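Local coordinates for protein porin (Pseudomonas aeruginosa, PDB 3T24) that forms a beta-barrel channel of the OprD family in the bacterial outer membrane, probably passing small carboxylate-bearing solutes, at residues A[101-106]-A[112-117]; A[160-163]-A[168-171]; A[226-229]-A[235-238]; A[317-322]-A[327-332]. All coordinates share one frame; numbering follows the deposited sequence.

The four contacts follow one another along the chain, each closing before the next opens. Three are hairpin pairings in the barrel wall of an OprD-family porin: contact 1 joins strands 96-108 and 111-115, contact 3 strands 218-230 and 235-248, and contact 4 strands 310-319 and 328-341. Contact 2 instead folds the loop after strand 150-161 back onto the end of that strand. Contacts 1 and 2 are neighbours, their centres about 17 Å apart, as are 3 and 4 at about 20 Å. Between the pairs the centres are 35 to 37 Å apart, and contact 2 lies on the opposite side of the chain's centre from contacts 3 and 4.

Contact 1 (A[101-106]-A[112-117]); sequences GITAKL and TLKIGT. With SO4 (sulfate ion), chain H.
Ala104 and Ile115 present their peptide groups edge to edge: each N-H lies in the plane of the other's carbonyl, with Ala104 N 2.9 Å from Ile115 O. At the Ile102 carbonyl the geometry differs: Thr117 N stands above its plane, 37° out of it, at 3.2 Å from Ile102 O. The strand turns a corner at Gly116 and Thr117; the backbone angles of Gly116 call for glycine, and a CB there would run into Ile102 O. Ile102 O also accepts from a water that in turn takes the hydroxyl of Thr117, whose OG1 is bonded to Gln138 as well. Across from the corner, Thr103 OG1 donates to a lone pair of Thr117 O at 2.7 Å; its chi1 of -48° sets the hydroxyl beside the backbone N and swings CG2 toward CB of Lys114, 3.9 Å away.

The pairing of Leu106 with Leu113 puts CB against CB on the face that also carries Ala104 and Ile115. Detergent touches Ile102 and Ile115, as suits apolar side chains on the outer surface of a barrel. The other face is basic. Lys114, extended beyond CG, reaches sulfate O3 with NZ at 3.0 Å, while Lys105, bent at chi3, brings NZ to within 2.8 Å of sulfate O2 and is also salt-bridged to Asp63. Tyr53 completes the site. The sulfate, probably from the crystallisation liquor, bridges ammonium groups 6.0 Å apart, NZ to NZ; despite Asp63, the pair probably gives this spot a local preference for anions.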
loop_
_atom_site.group_PDB
_atom_site.type_symbol
_atom_site.label_atom_id
_atom_site.label_comp_id
_atom_site.label_asym_id
_atom_site.label_seq_id
_atom_site.Cartn_x
_atom_site.Cartn_y
_atom_site.Cartn_z
ATOM N N GLY A 101 -12.355 -16.207 -0.713
ATOM C CA GLY A 101 -11.387 -16.408 -1.772
ATOM C C GLY A 101 -10.624 -17.697 -1.576
ATOM O O GLY A 101 -10.267 -18.059 -0.444
ATOM N N ILE A 102 -10.409 -18.400 -2.681
ATOM C CA ILE A 102 -9.561 -19.581 -2.712
ATOM C C ILE A 102 -8.380 -19.319 -3.645
ATOM O O ILE A 102 -8.512 -18.625 -4.656
ATOM C CB ILE A 102 -10.330 -20.802 -3.212
ATOM C CG1 ILE A 102 -11.383 -21.216 -2.184
ATOM C CG2 ILE A 102 -9.378 -21.977 -3.448
ATOM C CD1 ILE A 102 -10.868 -22.232 -1.175
ATOM N N THR A 103 -7.226 -19.859 -3.292
ATOM C CA THR A 103 -6.051 -19.742 -4.128
ATOM C C THR A 103 -5.392 -21.104 -4.228
ATOM O O THR A 103 -5.066 -21.710 -3.208
ATOM C CB THR A 103 -5.031 -18.770 -3.518
ATOM O OG1 THR A 103 -5.691 -17.564 -3.129
ATOM C CG2 THR A 103 -3.918 -18.449 -4.517
ATOM N N ALA A 104 -5.191 -21.584 -5.452
ATOM C CA ALA A 104 -4.400 -22.794 -5.655
ATOM C C ALA A 104 -2.932 -22.418 -5.713
ATOM O O ALA A 104 -2.573 -21.423 -6.338
ATOM C CB ALA A 104 -4.815 -23.514 -6.929
ATOM N N LYS A 105 -2.094 -23.215 -5.059
ATOM C CA LYS A 105 -0.661 -22.980 -5.016
ATOM C C LYS A 105 0.100 -24.164 -5.599
ATOM O O LYS A 105 -0.142 -25.323 -5.209
ATOM C CB LYS A 105 -0.179 -22.798 -3.571
ATOM C CG LYS A 105 -1.011 -21.889 -2.735
ATOM C CD LYS A 105 -0.262 -21.457 -1.483
ATOM C CE LYS A 105 -0.165 -22.562 -0.467
ATOM N NZ LYS A 105 -0.020 -21.992 0.899
ATOM N N LEU A 106 1.033 -23.862 -6.502
ATOM C CA LEU A 106 1.979 -24.848 -7.028
ATOM C C LEU A 106 3.400 -24.396 -6.766
ATOM O O LEU A 106 3.716 -23.218 -6.888
ATOM C CB LEU A 106 1.784 -25.087 -8.526
ATOM C CG LEU A 106 0.544 -25.894 -8.885
ATOM C CD1 LEU A 106 -0.671 -25.174 -8.372
ATOM C CD2 LEU A 106 0.444 -26.078 -10.375
ATOM N N THR A 112 7.022 -20.621 -7.430
ATOM C CA THR A 112 5.678 -20.810 -6.897
ATOM C C THR A 112 4.687 -20.113 -7.822
ATOM O O THR A 112 4.858 -18.938 -8.150
ATOM C CB THR A 112 5.573 -20.229 -5.462
ATOM O OG1 THR A 112 6.632 -20.760 -4.661
ATOM C CG2 THR A 112 4.264 -20.600 -4.799
ATOM N N LEU A 113 3.683 -20.858 -8.273
ATOM C CA LEU A 113 2.600 -20.307 -9.077
ATOM C C LEU A 113 1.307 -20.310 -8.241
ATOM O O LEU A 113 0.967 -21.321 -7.619
ATOM C CB LEU A 113 2.410 -21.126 -10.350
ATOM C CG LEU A 113 1.138 -20.842 -11.151
ATOM C CD1 LEU A 113 1.204 -19.427 -11.787
ATOM C CD2 LEU A 113 0.842 -21.917 -12.223
ATOM N N LYS A 114 0.614 -19.171 -8.210
ATOM C CA LYS A 114 -0.625 -19.015 -7.465
ATOM C C LYS A 114 -1.745 -18.595 -8.398
ATOM O O LYS A 114 -1.579 -17.669 -9.187
ATOM C CB LYS A 114 -0.466 -17.957 -6.368
ATOM C CG LYS A 114 0.432 -18.386 -5.254
ATOM C CD LYS A 114 0.550 -17.368 -4.125
ATOM C CE LYS A 114 1.473 -17.960 -3.051
ATOM N NZ LYS A 114 1.781 -17.032 -1.938
ATOM N N ILE A 115 -2.894 -19.254 -8.286
ATOM C CA ILE A 115 -4.049 -18.935 -9.120
ATOM C C ILE A 115 -5.286 -18.696 -8.252
ATOM O O ILE A 115 -5.628 -19.531 -7.398
ATOM C CB ILE A 115 -4.360 -20.076 -10.102
ATOM C CG1 ILE A 115 -3.087 -20.537 -10.821
ATOM C CG2 ILE A 115 -5.449 -19.673 -11.078
ATOM C CD1 ILE A 115 -2.477 -19.476 -11.681
ATOM N N GLY A 116 -5.969 -17.577 -8.495
ATOM C CA GLY A 116 -7.187 -17.238 -7.774
ATOM C C GLY A 116 -7.067 -15.896 -7.067
ATOM O O GLY A 116 -6.769 -14.882 -7.685
ATOM N N THR A 117 -7.270 -15.896 -5.761
ATOM C CA THR A 117 -7.232 -14.668 -4.983
ATOM C C THR A 117 -5.783 -14.314 -4.647
ATOM O O THR A 117 -5.110 -15.065 -3.957
ATOM C CB THR A 117 -8.101 -14.812 -3.712
ATOM O OG1 THR A 117 -9.473 -14.988 -4.104
ATOM C CG2 THR A 117 -7.984 -13.586 -2.822
HETATM S S SO4 H . 3.089 -19.707 0.701
HETATM O O1 SO4 H . 4.009 -19.164 1.708
HETATM O O2 SO4 H . 2.547 -20.973 1.193
HETATM O O3 SO4 H . 1.984 -18.775 0.483
HETATM O O4 SO4 H . 3.784 -19.896 -0.574
HETATM O O HOH W 1 -10.835 -17.046 -5.852
#

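Contact 2 (A[160-163]-A[168-171]); sequences VNQR and NEDM. With SO4 (sulfate ion), chain F.
Val160 and Glu169 make the close part of this contact, a single antiparallel bridge whose two backbone bonds, Val160 N to Glu169 O and Glu169 N to Val160 O, both measure 2.9 Å. Val160 has CG1 between its backbone N and carbonyl carbon (chi1 57°), which brings that methyl to 3.3 Å from Glu169 O and 3.7 Å from Met171 CG. A branched residue fills this spot well: the valine and methionine cross at a slant, and both also rest on Phe137 of strand 136-138. Beside them Asn168 OD1 lies 3.1 Å from Asn161 CB, the two amide planes turned 82° apart.

Toward the surface the packing thins. The extended Glu169 side chain is exposed, and its OE1 comes no nearer than 4.3 Å to CG of Gln162, whose own amide is bonded to Gln135 and Asn289. Farther along the turn, Arg163 leaves the other segment altogether. Straight from CG to NE, it meets a sulfate with the edge of its guanidinium, the sulfur in the plane, NH1 and NH2 both donating to O4, each at 2.6 Å; NH1 also bonds Asn128. Ser130, Arg131 and Arg391 complete this anion site, so the sulfate, probably from the crystallisation liquor, would partly offset the gathered positive charge. A strand end clasped by the loop that follows it, with arginines collected nearby, fits the basic channel lining known from OprD-family porins.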
loop_
_atom_site.group_PDB
_atom_site.type_symbol
_atom_site.label_atom_id
_atom_site.label_comp_id
_atom_site.label_asym_id
_atom_site.label_seq_id
_atom_site.Cartn_x
_atom_site.Cartn_y
_atom_site.Cartn_z
ATOM N N VAL A 160 -10.598 -6.989 -9.507
ATOM C CA VAL A 160 -10.238 -6.440 -8.225
ATOM C C VAL A 160 -11.453 -6.504 -7.326
ATOM O O VAL A 160 -12.604 -6.391 -7.789
ATOM C CB VAL A 160 -9.724 -4.990 -8.347
ATOM C CG1 VAL A 160 -10.761 -4.116 -9.022
ATOM C CG2 VAL A 160 -9.333 -4.448 -6.978
ATOM N N ASN A 161 -11.203 -6.754 -6.049
ATOM C CA ASN A 161 -12.262 -6.761 -5.056
ATOM C C ASN A 161 -11.867 -5.701 -4.078
ATOM O O ASN A 161 -10.950 -5.902 -3.262
ATOM C CB ASN A 161 -12.411 -8.121 -4.361
ATOM C CG ASN A 161 -13.589 -8.152 -3.368
ATOM O OD1 ASN A 161 -13.768 -7.226 -2.569
ATOM N ND2 ASN A 161 -14.403 -9.213 -3.431
ATOM N N GLN A 162 -12.528 -4.556 -4.198
ATOM C CA GLN A 162 -12.173 -3.398 -3.407
ATOM C C GLN A 162 -12.495 -3.662 -1.942
ATOM O O GLN A 162 -13.314 -4.515 -1.610
ATOM C CB GLN A 162 -12.914 -2.161 -3.910
ATOM C CG GLN A 162 -12.714 -1.862 -5.392
ATOM C CD GLN A 162 -11.294 -1.403 -5.725
ATOM O OE1 GLN A 162 -10.385 -1.525 -4.910
ATOM N NE2 GLN A 162 -11.106 -0.867 -6.937
ATOM N N ARG A 163 -11.841 -2.917 -1.068
ATOM C CA ARG A 163 -11.957 -3.110 0.371
ATOM C C ARG A 163 -13.388 -2.995 0.930
ATOM O O ARG A 163 -13.735 -3.646 1.909
ATOM C CB ARG A 163 -11.073 -2.075 1.042
ATOM C CG ARG A 163 -11.421 -0.657 0.617
ATOM C CD ARG A 163 -10.521 0.324 1.297
ATOM N NE ARG A 163 -10.809 1.712 0.938
ATOM C CZ ARG A 163 -9.959 2.708 1.164
ATOM N NH1 ARG A 163 -8.791 2.431 1.726
ATOM N NH2 ARG A 163 -10.253 3.968 0.816
ATOM N N ASN A 168 -16.063 -9.153 -7.399
ATOM C CA ASN A 168 -14.951 -8.827 -8.257
ATOM C C ASN A 168 -15.382 -7.983 -9.444
ATOM O O ASN A 168 -16.428 -8.217 -10.040
ATOM C CB ASN A 168 -14.265 -10.126 -8.683
ATOM C CG ASN A 168 -13.539 -10.793 -7.519
ATOM O OD1 ASN A 168 -12.839 -10.121 -6.745
ATOM N ND2 ASN A 168 -13.711 -12.115 -7.377
ATOM N N GLU A 169 -14.578 -7.000 -9.786
ATOM C CA GLU A 169 -14.952 -6.105 -10.865
ATOM C C GLU A 169 -13.726 -5.687 -11.700
ATOM O O GLU A 169 -12.576 -5.821 -11.257
ATOM C CB GLU A 169 -15.690 -4.877 -10.295
ATOM C CG GLU A 169 -14.762 -3.885 -9.559
ATOM C CD GLU A 169 -15.499 -2.700 -8.908
ATOM O OE1 GLU A 169 -14.998 -1.566 -9.013
ATOM O OE2 GLU A 169 -16.564 -2.899 -8.280
ATOM N N ASP A 170 -13.977 -5.197 -12.911
ATOM C CA ASP A 170 -12.890 -4.697 -13.759
ATOM C C ASP A 170 -12.157 -3.544 -13.074
ATOM O O ASP A 170 -12.748 -2.781 -12.315
ATOM C CB ASP A 170 -13.400 -4.250 -15.138
ATOM C CG ASP A 170 -13.816 -5.416 -16.024
ATOM O OD1 ASP A 170 -13.345 -6.555 -15.820
ATOM O OD2 ASP A 170 -14.626 -5.191 -16.943
ATOM N N MET A 171 -10.869 -3.430 -13.353
ATOM C CA MET A 171 -10.031 -2.391 -12.772
ATOM C C MET A 171 -10.118 -1.046 -13.505
ATOM O O MET A 171 -10.538 -0.964 -14.666
ATOM C CB MET A 171 -8.580 -2.867 -12.744
ATOM C CG MET A 171 -8.360 -4.048 -11.811
ATOM S SD MET A 171 -6.787 -4.888 -12.098
ATOM C CE MET A 171 -7.302 -6.010 -13.392
HETATM S S SO4 F . -7.259 5.296 2.567
HETATM O O1 SO4 F . -5.823 5.409 2.322
HETATM O O2 SO4 F . -7.525 4.357 3.653
HETATM O O3 SO4 F . -7.842 6.571 2.963
HETATM O O4 SO4 F . -7.880 4.826 1.326
#

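Contact 3 (A[226-229]-A[235-238]); sequences VHTL and QSLK. With C8E ((hydroxyethyloxy)tri(ethyloxy)octane), chain L.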
loop_
_atom_site.group_PDB
_atom_site.type_symbol
_atom_site.label_atom_id
_atom_site.label_comp_id
_atom_site.label_asym_id
_atom_site.label_seq_id
_atom_site.Cartn_x
_atom_site.Cartn_y
_atom_site.Cartn_z
ATOM N N VAL A 226 17.846 0.217 -3.491
ATOM C CA VAL A 226 17.761 0.345 -2.044
ATOM C C VAL A 226 19.121 0.055 -1.414
ATOM O O VAL A 226 19.701 -1.003 -1.619
ATOM C CB VAL A 226 16.684 -0.599 -1.459
ATOM C CG1 VAL A 226 16.718 -0.595 0.058
ATOM C CG2 VAL A 226 15.312 -0.200 -1.965
ATOM N N HIS A 227 19.635 1.005 -0.649
ATOM C CA HIS A 227 20.944 0.831 -0.037
ATOM C C HIS A 227 20.864 1.087 1.461
ATOM O O HIS A 227 20.412 2.148 1.897
ATOM C CB HIS A 227 21.958 1.773 -0.689
ATOM C CG HIS A 227 23.369 1.557 -0.233
ATOM N ND1 HIS A 227 24.063 0.392 -0.483
ATOM C CD2 HIS A 227 24.216 2.360 0.453
ATOM C CE1 HIS A 227 25.276 0.486 0.030
ATOM N NE2 HIS A 227 25.395 1.671 0.604
ATOM N N THR A 228 21.277 0.103 2.251
ATOM C CA THR A 228 21.353 0.290 3.691
ATOM C C THR A 228 22.820 0.360 4.082
ATOM O O THR A 228 23.615 -0.488 3.689
ATOM C CB THR A 228 20.634 -0.824 4.468
ATOM O OG1 THR A 228 19.226 -0.771 4.195
ATOM C CG2 THR A 228 20.847 -0.643 5.960
ATOM N N LEU A 229 23.171 1.396 4.836
ATOM C CA LEU A 229 24.557 1.679 5.161
ATOM C C LEU A 229 24.737 1.778 6.666
ATOM O O LEU A 229 24.371 2.782 7.274
ATOM C CB LEU A 229 25.006 2.984 4.491
ATOM C CG LEU A 229 26.462 3.409 4.710
ATOM C CD1 LEU A 229 27.400 2.226 4.532
ATOM C CD2 LEU A 229 26.844 4.537 3.768
ATOM N N GLN A 235 23.537 2.281 14.313
ATOM C CA GLN A 235 23.351 3.404 13.408
ATOM C C GLN A 235 23.355 2.934 11.967
ATOM O O GLN A 235 24.186 2.119 11.566
ATOM C CB GLN A 235 24.438 4.455 13.596
ATOM C CG GLN A 235 24.301 5.282 14.849
ATOM C CD GLN A 235 25.432 6.279 14.992
ATOM O OE1 GLN A 235 25.470 7.292 14.288
ATOM N NE2 GLN A 235 26.373 5.990 15.891
ATOM N N SER A 236 22.432 3.478 11.187
ATOM C CA SER A 236 22.244 3.035 9.821
ATOM C C SER A 236 21.622 4.137 8.978
ATOM O O SER A 236 20.817 4.935 9.464
ATOM C CB SER A 236 21.354 1.791 9.803
ATOM O OG SER A 236 21.433 1.129 8.558
ATOM N N LEU A 237 22.019 4.175 7.712
ATOM C CA LEU A 237 21.423 5.074 6.735
ATOM C C LEU A 237 20.856 4.265 5.576
ATOM O O LEU A 237 21.605 3.670 4.799
ATOM C CB LEU A 237 22.458 6.072 6.214
ATOM C CG LEU A 237 22.021 6.925 5.017
ATOM C CD1 LEU A 237 20.878 7.844 5.403
ATOM C CD2 LEU A 237 23.194 7.727 4.472
ATOM N N LYS A 238 19.531 4.244 5.465
ATOM C CA LYS A 238 18.869 3.553 4.366
ATOM C C LYS A 238 18.566 4.532 3.246
ATOM O O LYS A 238 17.939 5.563 3.473
ATOM C CB LYS A 238 17.575 2.892 4.849
ATOM C CG LYS A 238 16.678 2.365 3.738
ATOM C CD LYS A 238 16.200 0.949 4.044
ATOM C CE LYS A 238 14.713 0.891 4.366
ATOM N NZ LYS A 238 13.869 0.976 3.148
HETATM C C6 C8E L . 23.035 -1.956 -11.961
HETATM C C7 C8E L . 24.228 -1.300 -11.272
HETATM C C8 C8E L . 24.693 -2.179 -10.120
HETATM O O9 C8E L . 26.092 -2.363 -10.176
HETATM C C10 C8E L . 26.713 -1.710 -9.093
HETATM C C11 C8E L . 27.021 -2.779 -8.049
HETATM O O12 C8E L . 27.973 -2.298 -7.118
HETATM C C13 C8E L . 27.795 -2.846 -5.827
HETATM C C14 C8E L . 28.724 -2.127 -4.857
HETATM O O15 C8E L . 28.116 -0.980 -4.304
HETATM C C16 C8E L . 28.389 -0.958 -2.921
HETATM C C17 C8E L . 27.886 -2.271 -2.329
HETATM O O18 C8E L . 28.404 -2.414 -1.022
HETATM C C19 C8E L . 27.772 -1.495 -0.164
HETATM C C20 C8E L . 27.284 -2.158 1.124
HETATM O O21 C8E L . 27.570 -1.314 2.230
#
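Leu237 O takes the backbone N-H of Leu229 at 2.8 Å and is approached as well by the CA-H of Thr228. The return bond, from Leu237 N to Leu229 O, is also 2.8 Å, and in both the donor stands well above the carbonyl plane, by 41° and 36°. This is the hydrogen-bonded pair near the end of the hairpin formed by strands 218-230 and 235-248; there the two leucines lie on one face and touch CB to CB at 4.4 Å.

The other face is mixed, with Val226 beside the polar Thr228, Ser236 and Lys238. Lys238 slants across Thr228, its methylene CD 3.5 Å from Thr228 OG1; the bends at chi2, chi3 and chi4 fold the chain, and its ammonium has a long, weak ion pair with Asp240. With CG2 anti to the backbone N (OG1 chi1 -65°), Thr228 turns its methyl to Ser236 OG, 3.2 Å from CG2. Threonine thus offers a methyl to the serine and a hydroxyl beside the lysine methylenes.

His227 extends the leucine side. A detergent molecule meets its ring at the edge, in plane, with CE1 3.2 Å from detergent atom C19. Backbone N-H and C=O groups satisfied between strands are what a face meeting lipid or detergent requires; the leucines there are consistent with that, while the other face carries hydroxyls, a valine and a lysine.

Contact 4 (A[317-322]-A[327-332]); sequences DYNFAG and GLTFMT
A beta-hairpin of the barrel wall joins strands 310-319 and 328-341 here, its turn beginning with a short 3-10 segment at Phe320. The paired strands are held by Tyr318 and Phe330, with Phe330 N 2.9 Å from Tyr318 O, and by Phe320 N bonding Leu328 O at 3.0 Å. An Asx turn starts the bend: Asn319 OD1 accepts from Ala321 N at 2.6 Å, a role for which a short amide is well suited. Gly327 ends the turn with a positive phi of 90°, easy for glycine.

At the non-hydrogen-bonded pair Asp317-Met331, the two side chains run side by side, Asp317 OD1 3.2 Å from Met331 CG. Asp317 OD1 also accepts from a water, and the other carboxylate oxygen forms a salt bridge with Arg315.

Apolar packing centres on Phe320. Its ring has Tyr318 CE2 over one face, offset toward the rim, and Phe330 CB at its edge, in plane, 3.9 Å from Phe320 CE2. On the opposite face, Leu328, its CG anti to the backbone N (chi1 171°), sets CD2 3.6 Å from the centroid of the Phe320 ring, a CH-pi contact 20° off the ring normal.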
loop_
_atom_site.group_PDB
_atom_site.type_symbol
_atom_site.label_atom_id
_atom_site.label_comp_id
_atom_site.label_asym_id
_atom_site.label_seq_id
_atom_site.Cartn_x
_atom_site.Cartn_y
_atom_site.Cartn_z
ATOM N N ASP A 317 10.420 8.972 13.841
ATOM C CA ASP A 317 9.908 7.787 14.515
ATOM C C ASP A 317 10.604 7.594 15.845
ATOM O O ASP A 317 11.824 7.736 15.941
ATOM C CB ASP A 317 10.154 6.535 13.671
ATOM C CG ASP A 317 9.385 6.545 12.380
ATOM O OD1 ASP A 317 8.289 5.944 12.355
ATOM O OD2 ASP A 317 9.877 7.155 11.399
ATOM N N TYR A 318 9.832 7.254 16.872
ATOM C CA TYR A 318 10.431 6.725 18.089
ATOM C C TYR A 318 9.742 5.458 18.558
ATOM O O TYR A 318 8.519 5.353 18.535
ATOM C CB TYR A 318 10.468 7.750 19.223
ATOM C CG TYR A 318 11.228 7.230 20.428
ATOM C CD1 TYR A 318 12.579 6.912 20.332
ATOM C CD2 TYR A 318 10.598 7.048 21.654
ATOM C CE1 TYR A 318 13.283 6.436 21.416
ATOM C CE2 TYR A 318 11.299 6.573 22.752
ATOM C CZ TYR A 318 12.644 6.266 22.627
ATOM O OH TYR A 318 13.355 5.788 23.712
ATOM N N ASN A 319 10.557 4.496 18.981
ATOM C CA ASN A 319 10.081 3.237 19.544
ATOM C C ASN A 319 10.319 3.224 21.059
ATOM O O ASN A 319 11.457 3.119 21.517
ATOM C CB ASN A 319 10.785 2.076 18.842
ATOM C CG ASN A 319 10.526 0.735 19.505
ATOM O OD1 ASN A 319 10.110 0.659 20.661
ATOM N ND2 ASN A 319 10.794 -0.336 18.774
ATOM N N PHE A 320 9.241 3.346 21.834
ATOM C CA PHE A 320 9.344 3.452 23.294
ATOM C C PHE A 320 10.008 2.256 23.979
ATOM O O PHE A 320 10.279 2.314 25.182
ATOM C CB PHE A 320 7.971 3.715 23.933
ATOM C CG PHE A 320 7.500 5.151 23.824
ATOM C CD1 PHE A 320 7.301 5.916 24.976
ATOM C CD2 PHE A 320 7.251 5.736 22.580
ATOM C CE1 PHE A 320 6.869 7.237 24.913
ATOM C CE2 PHE A 320 6.817 7.066 22.497
ATOM C CZ PHE A 320 6.626 7.820 23.674
ATOM N N ALA A 321 10.269 1.175 23.248
ATOM C CA ALA A 321 11.025 0.066 23.842
ATOM C C ALA A 321 12.351 0.604 24.348
ATOM O O ALA A 321 12.879 0.131 25.351
ATOM C CB ALA A 321 11.265 -1.055 22.843
ATOM N N GLY A 322 12.873 1.610 23.645
ATOM C CA GLY A 322 14.134 2.236 23.990
ATOM C C GLY A 322 14.143 2.646 25.440
ATOM O O GLY A 322 15.175 3.017 26.003
ATOM N N GLY A 327 6.331 -2.085 22.705
ATOM C CA GLY A 327 5.076 -2.273 22.003
ATOM C C GLY A 327 4.339 -0.968 21.768
ATOM O O GLY A 327 3.278 -0.946 21.140
ATOM N N LEU A 328 4.902 0.118 22.287
ATOM C CA LEU A 328 4.373 1.456 22.051
ATOM C C LEU A 328 5.279 2.192 21.074
ATOM O O LEU A 328 6.475 2.349 21.325
ATOM C CB LEU A 328 4.303 2.241 23.360
ATOM C CG LEU A 328 3.971 3.732 23.234
ATOM C CD1 LEU A 328 2.552 3.941 22.705
ATOM C CD2 LEU A 328 4.183 4.477 24.553
ATOM N N THR A 329 4.709 2.644 19.965
ATOM C CA THR A 329 5.476 3.377 18.966
ATOM C C THR A 329 4.840 4.723 18.625
ATOM O O THR A 329 3.619 4.875 18.657
ATOM C CB THR A 329 5.665 2.561 17.658
ATOM O OG1 THR A 329 4.390 2.176 17.121
ATOM C CG2 THR A 329 6.502 1.327 17.915
ATOM N N PHE A 330 5.686 5.695 18.306
ATOM C CA PHE A 330 5.228 7.008 17.902
ATOM C C PHE A 330 5.767 7.272 16.523
ATOM O O PHE A 330 6.836 6.785 16.158
ATOM C CB PHE A 330 5.738 8.083 18.858
ATOM C CG PHE A 330 5.384 9.488 18.437
ATOM C CD1 PHE A 330 4.119 10.002 18.681
ATOM C CD2 PHE A 330 6.319 10.297 17.812
ATOM C CE1 PHE A 330 3.789 11.295 18.297
ATOM C CE2 PHE A 330 5.999 11.588 17.430
ATOM C CZ PHE A 330 4.731 12.086 17.671
ATOM N N MET A 331 5.018 8.036 15.746
ATOM C CA MET A 331 5.497 8.475 14.453
ATOM C C MET A 331 4.830 9.795 14.130
ATOM O O MET A 331 3.659 9.996 14.439
ATOM C CB MET A 331 5.207 7.426 13.363
ATOM C CG MET A 331 5.769 7.798 11.982
ATOM S SD MET A 331 4.856 9.102 11.098
ATOM C CE MET A 331 3.441 8.180 10.508
ATOM N N THR A 332 5.585 10.711 13.540
ATOM C CA THR A 332 4.993 11.920 12.989
ATOM C C THR A 332 5.718 12.302 11.713
ATOM O O THR A 332 6.917 12.069 11.570
ATOM C CB THR A 332 4.987 13.101 13.987
ATOM O OG1 THR A 332 4.199 14.166 13.441
ATOM C CG2 THR A 332 6.398 13.613 14.262
HETATM O O HOH W 2 7.089 4.799 14.643
#